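Local coordinates for uncharacterized rhodanese-related protein TVG0868615 (Thermoplasma volcanium GSS1, PDB 3GK5) that is of unknown function but consists here of a rhodanese-like domain, the fold of sulfurtransferases, so that a sulfur-transfer or related role is possible, at residues I6-L11 with I89-E94; S43-K48 with A69-F74. All blocks are in the same frame, centred on the assembly; numbering follows the deposited sequence.

Contact 1. Residues I6-L11 with I89-E94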
# COMPACT_ATOMS: atom_id res chain seq x y z
N ILE A 6 2.83 9.76 0.29
CA ILE A 6 4.05 9.60 -0.50
C ILE A 6 3.81 9.46 -2.01
O ILE A 6 3.00 8.66 -2.46
CB ILE A 6 4.88 8.38 -0.02
CG1 ILE A 6 6.09 8.17 -0.92
CG2 ILE A 6 4.04 7.13 -0.03
CD1 ILE A 6 6.94 6.98 -0.53
N ASN A 7 4.56 10.25 -2.77
CA ASN A 7 4.48 10.26 -4.22
C ASN A 7 4.94 8.91 -4.78
O ASN A 7 5.66 8.17 -4.11
CB ASN A 7 5.40 11.36 -4.75
CG ASN A 7 5.17 11.65 -6.21
OD1 ASN A 7 6.05 12.16 -6.90
ND2 ASN A 7 3.96 11.35 -6.69
N ALA A 8 4.53 8.60 -6.01
CA ALA A 8 4.92 7.34 -6.65
C ALA A 8 6.43 7.31 -6.87
O ALA A 8 7.10 6.34 -6.52
CB ALA A 8 4.21 7.18 -7.97
N ALA A 9 6.95 8.38 -7.45
CA ALA A 9 8.38 8.48 -7.72
C ALA A 9 9.16 8.31 -6.43
O ALA A 9 10.20 7.65 -6.41
CB ALA A 9 8.70 9.83 -8.36
N ASP A 10 8.65 8.90 -5.36
CA ASP A 10 9.29 8.80 -4.05
C ASP A 10 9.36 7.35 -3.60
O ASP A 10 10.43 6.85 -3.25
CB ASP A 10 8.50 9.61 -3.01
CG ASP A 10 8.68 11.11 -3.17
OD1 ASP A 10 7.77 11.86 -2.75
OD2 ASP A 10 9.74 11.54 -3.70
N LEU A 11 8.21 6.68 -3.62
CA LEU A 11 8.14 5.28 -3.21
C LEU A 11 9.13 4.42 -3.99
O LEU A 11 9.91 3.68 -3.40
CB LEU A 11 6.72 4.72 -3.40
CG LEU A 11 6.52 3.23 -3.11
CD1 LEU A 11 7.12 2.84 -1.77
CD2 LEU A 11 5.03 2.91 -3.13
N ILE A 89 -2.29 2.51 -7.30
CA ILE A 89 -1.40 1.77 -8.18
C ILE A 89 -1.71 2.22 -9.62
O ILE A 89 -0.94 1.96 -10.54
CB ILE A 89 -1.62 0.25 -8.02
CG1 ILE A 89 -0.46 -0.52 -8.65
CG2 ILE A 89 -2.93 -0.17 -8.68
CD1 ILE A 89 -0.40 -1.98 -8.22
N GLN A 90 -2.84 2.90 -9.79
CA GLN A 90 -3.21 3.41 -11.10
C GLN A 90 -2.14 4.41 -11.49
O GLN A 90 -1.55 4.31 -12.56
CB GLN A 90 -4.58 4.10 -11.03
CG GLN A 90 -4.93 4.91 -12.28
CD GLN A 90 -6.20 5.73 -12.13
OE1 GLN A 90 -6.33 6.53 -11.19
NE2 GLN A 90 -7.14 5.55 -13.05
N SER A 91 -1.88 5.37 -10.60
CA SER A 91 -0.88 6.40 -10.84
C SER A 91 0.48 5.76 -11.03
O SER A 91 1.24 6.13 -11.93
CB SER A 91 -0.84 7.36 -9.65
OG SER A 91 0.27 8.24 -9.73
N TRP A 92 0.79 4.78 -10.19
CA TRP A 92 2.05 4.07 -10.26
C TRP A 92 2.31 3.52 -11.66
O TRP A 92 3.42 3.62 -12.19
CB TRP A 92 2.04 2.95 -9.21
CG TRP A 92 3.12 1.94 -9.35
CD1 TRP A 92 3.14 0.87 -10.21
CD2 TRP A 92 4.32 1.87 -8.59
NE1 TRP A 92 4.29 0.14 -10.03
CE2 TRP A 92 5.04 0.73 -9.04
CE3 TRP A 92 4.88 2.66 -7.57
CZ2 TRP A 92 6.27 0.36 -8.51
CZ3 TRP A 92 6.11 2.29 -7.04
CH2 TRP A 92 6.79 1.15 -7.52
N ILE A 93 1.27 2.94 -12.26
CA ILE A 93 1.35 2.37 -13.60
C ILE A 93 1.38 3.46 -14.68
O ILE A 93 2.15 3.37 -15.64
CB ILE A 93 0.16 1.42 -13.87
CG1 ILE A 93 0.30 0.18 -12.96
CG2 ILE A 93 0.09 1.03 -15.35
CD1 ILE A 93 -0.79 -0.84 -13.13
N GLU A 94 0.55 4.48 -14.51
CA GLU A 94 0.50 5.58 -15.47
C GLU A 94 1.88 6.21 -15.61
O GLU A 94 2.25 6.65 -16.70
CB GLU A 94 -0.49 6.66 -15.01
CG GLU A 94 -1.95 6.22 -14.94
CD GLU A 94 -2.54 5.92 -16.30
OE1 GLU A 94 -2.09 4.94 -16.95
OE2 GLU A 94 -3.46 6.66 -16.72
O HOH W 1 1.48 9.22 -7.17
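Leu11 meets the six-membered part of the Trp92 indole where two short helices of the rhodanese-like α/β fold, 8-13 and 88-94, lie against one face of the parallel sheet. The helices draw closest at Ala8 and Trp92, whose CA atoms are 5.7 Å apart. With CG anti to the backbone N, a chi1 of 167° carries the Trp92 indole across the gap, and a chi2 of -81° turns it so that CZ3 of the benzo ring does the touching. Leu11 CG lies 4.1 Å from Trp92 CZ3, with Leu11 CD2 equally near, and the leucine crosses the indole at about a right angle. The carbonyl O of Ala8 approaches the same corner, 4.2 Å from Trp92 CZ3, in a loose, oblique approach. Leu11 also rests on Val85 of strand 82-85 and Ala59 of strand 58-61, and so touches the sheet as well as the indole. The turn of the indole is further restrained at its pyrrole side, where NE1 donates to the backbone O of Pro98 and the ring meets that of Tyr97. A polar link runs alongside this apolar patch. Ser91 OG, hydrogen-bonded to Glu95 as well, is joined to a water 3.0 Å away, and this water accepts a weak bond, 3.3 Å long, from Ala8 N in the first turn of helix 8-13.

Contact 2. Residues S43-K48 with A69-F74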
# COMPACT_ATOMS: atom_id res chain seq x y z
N SER A 43 -11.39 -5.23 3.86
CA SER A 43 -12.47 -5.97 4.51
C SER A 43 -11.91 -6.96 5.51
O SER A 43 -12.66 -7.67 6.19
CB SER A 43 -13.30 -6.71 3.46
OG SER A 43 -13.90 -5.78 2.57
N GLU A 44 -10.59 -7.00 5.60
CA GLU A 44 -9.93 -7.90 6.51
C GLU A 44 -8.94 -7.14 7.37
O GLU A 44 -8.54 -7.62 8.42
CB GLU A 44 -9.20 -9.00 5.74
CG GLU A 44 -10.06 -9.75 4.76
CD GLU A 44 -9.30 -10.84 4.04
OE1 GLU A 44 -9.80 -11.33 3.01
OE2 GLU A 44 -8.20 -11.22 4.51
N LEU A 45 -8.58 -5.95 6.92
CA LEU A 45 -7.59 -5.13 7.63
C LEU A 45 -7.90 -4.99 9.11
O LEU A 45 -7.01 -5.08 9.95
CB LEU A 45 -7.49 -3.75 6.98
CG LEU A 45 -6.31 -2.88 7.43
CD1 LEU A 45 -5.00 -3.58 7.06
CD2 LEU A 45 -6.39 -1.51 6.74
N ARG A 46 -9.17 -4.78 9.42
CA ARG A 46 -9.58 -4.63 10.81
C ARG A 46 -9.23 -5.86 11.65
O ARG A 46 -8.72 -5.72 12.75
CB ARG A 46 -11.09 -4.35 10.86
CG ARG A 46 -11.79 -4.90 12.07
CD ARG A 46 -12.76 -3.89 12.64
NE ARG A 46 -12.05 -2.82 13.33
CZ ARG A 46 -11.30 -3.01 14.41
NH1 ARG A 46 -11.16 -4.23 14.91
NH2 ARG A 46 -10.68 -1.99 14.98
N GLU A 47 -9.47 -7.05 11.11
CA GLU A 47 -9.19 -8.28 11.85
C GLU A 47 -7.78 -8.82 11.69
O GLU A 47 -7.31 -9.59 12.53
CB GLU A 47 -10.16 -9.40 11.44
CG GLU A 47 -11.63 -9.15 11.74
CD GLU A 47 -12.36 -8.47 10.60
OE1 GLU A 47 -12.25 -8.94 9.44
OE2 GLU A 47 -13.05 -7.46 10.85
N LYS A 48 -7.08 -8.44 10.63
CA LYS A 48 -5.75 -8.97 10.42
C LYS A 48 -4.62 -7.96 10.31
O LYS A 48 -3.61 -8.22 9.66
CB LYS A 48 -5.77 -9.89 9.19
CG LYS A 48 -6.89 -10.92 9.26
CD LYS A 48 -6.57 -12.18 8.46
CE LYS A 48 -6.40 -11.89 6.98
NZ LYS A 48 -6.13 -13.15 6.22
N ALA A 69 -6.41 5.67 1.83
CA ALA A 69 -6.54 6.80 2.75
C ALA A 69 -7.22 6.40 4.04
O ALA A 69 -6.76 6.77 5.13
CB ALA A 69 -7.32 7.92 2.08
N ALA A 70 -8.30 5.65 3.92
CA ALA A 70 -9.05 5.21 5.09
C ALA A 70 -8.25 4.22 5.95
O ALA A 70 -8.38 4.21 7.17
CB ALA A 70 -10.36 4.60 4.66
N ALA A 71 -7.42 3.42 5.30
CA ALA A 71 -6.59 2.45 6.02
C ALA A 71 -5.50 3.17 6.81
O ALA A 71 -5.16 2.78 7.93
CB ALA A 71 -5.96 1.47 5.04
N VAL A 72 -4.93 4.22 6.23
CA VAL A 72 -3.88 4.94 6.90
C VAL A 72 -4.34 5.59 8.20
O VAL A 72 -3.67 5.50 9.21
CB VAL A 72 -3.29 6.01 5.99
CG1 VAL A 72 -2.26 6.82 6.77
CG2 VAL A 72 -2.64 5.36 4.78
N GLU A 73 -5.50 6.24 8.16
CA GLU A 73 -6.05 6.91 9.33
C GLU A 73 -6.29 5.90 10.45
O GLU A 73 -6.22 6.24 11.63
CB GLU A 73 -7.37 7.61 8.98
CG GLU A 73 -7.31 9.13 8.96
CD GLU A 73 -7.21 9.73 10.35
OE1 GLU A 73 -6.14 9.60 10.99
OE2 GLU A 73 -8.20 10.31 10.82
N PHE A 74 -6.57 4.67 10.07
CA PHE A 74 -6.83 3.60 11.02
C PHE A 74 -5.54 3.08 11.65
O PHE A 74 -5.41 3.02 12.87
CB PHE A 74 -7.57 2.46 10.31
CG PHE A 74 -7.87 1.28 11.19
CD1 PHE A 74 -8.72 1.40 12.28
CD2 PHE A 74 -7.29 0.04 10.92
CE1 PHE A 74 -9.00 0.29 13.09
CE2 PHE A 74 -7.55 -1.07 11.72
CZ PHE A 74 -8.41 -0.94 12.81
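The Phe74 ring receives the Arg46 guanidinium at its edge, near the ring plane, rather than over a face. Arg46 NH2 lies 3.3 Å from Phe74 CZ and 3.4 Å from Phe74 CE1, and the two planes stand 76° apart, a geometry that differs from a cation-pi stack. The arginine gets there through bends at chi2 and chi3; because both Arg46 and Phe74 also touch crystal neighbours, this pose may partly reflect the lattice. Elsewhere on the ring, Phe74 CE2 comes to 4.2 Å from Arg46 CA, and the Leu45 carbonyl O stands obliquely near that CE2, so the phenyl lies loosely beside the backbone of helix 42-48. Phe74 reaches across with CG anti to its backbone N (chi1 179°). About one turn before Phe74 the contact becomes purely apolar: Leu45, next to Arg46 in sequence, sets CD2 3.5 Å from Ala71 CB. The helical segments run nearly parallel, 14° apart, with axes 11.3 Å from one another. Beneath them Leu45 touches Ile40 and Ala71 touches Val60, while Val72 packs on strands 58-61 and 82-85, so helix 66-76 lies on the parallel sheet of the rhodanese-like α/β fold with helix 42-48 beside it.

In the fold
Both contacts pair helices of this rhodanese-like domain, yet they share none of them and do not touch; their centres are 20 Å apart, on opposite sides of the chain's centre. Contact 1 brings together helices near the two ends of the chain and, along the sequence, encloses contact 2. Strand 58-61 serves both: Ala59 meets Leu11 of contact 1, whereas the next residue, Val60, meets Ala71 of contact 2, consistent with helices on opposite faces of the sheet. Contact 1 is mostly buried and combines an indole with a water-mediated link. Contact 2 grades from a buried aliphatic pair to an arginine at the surface.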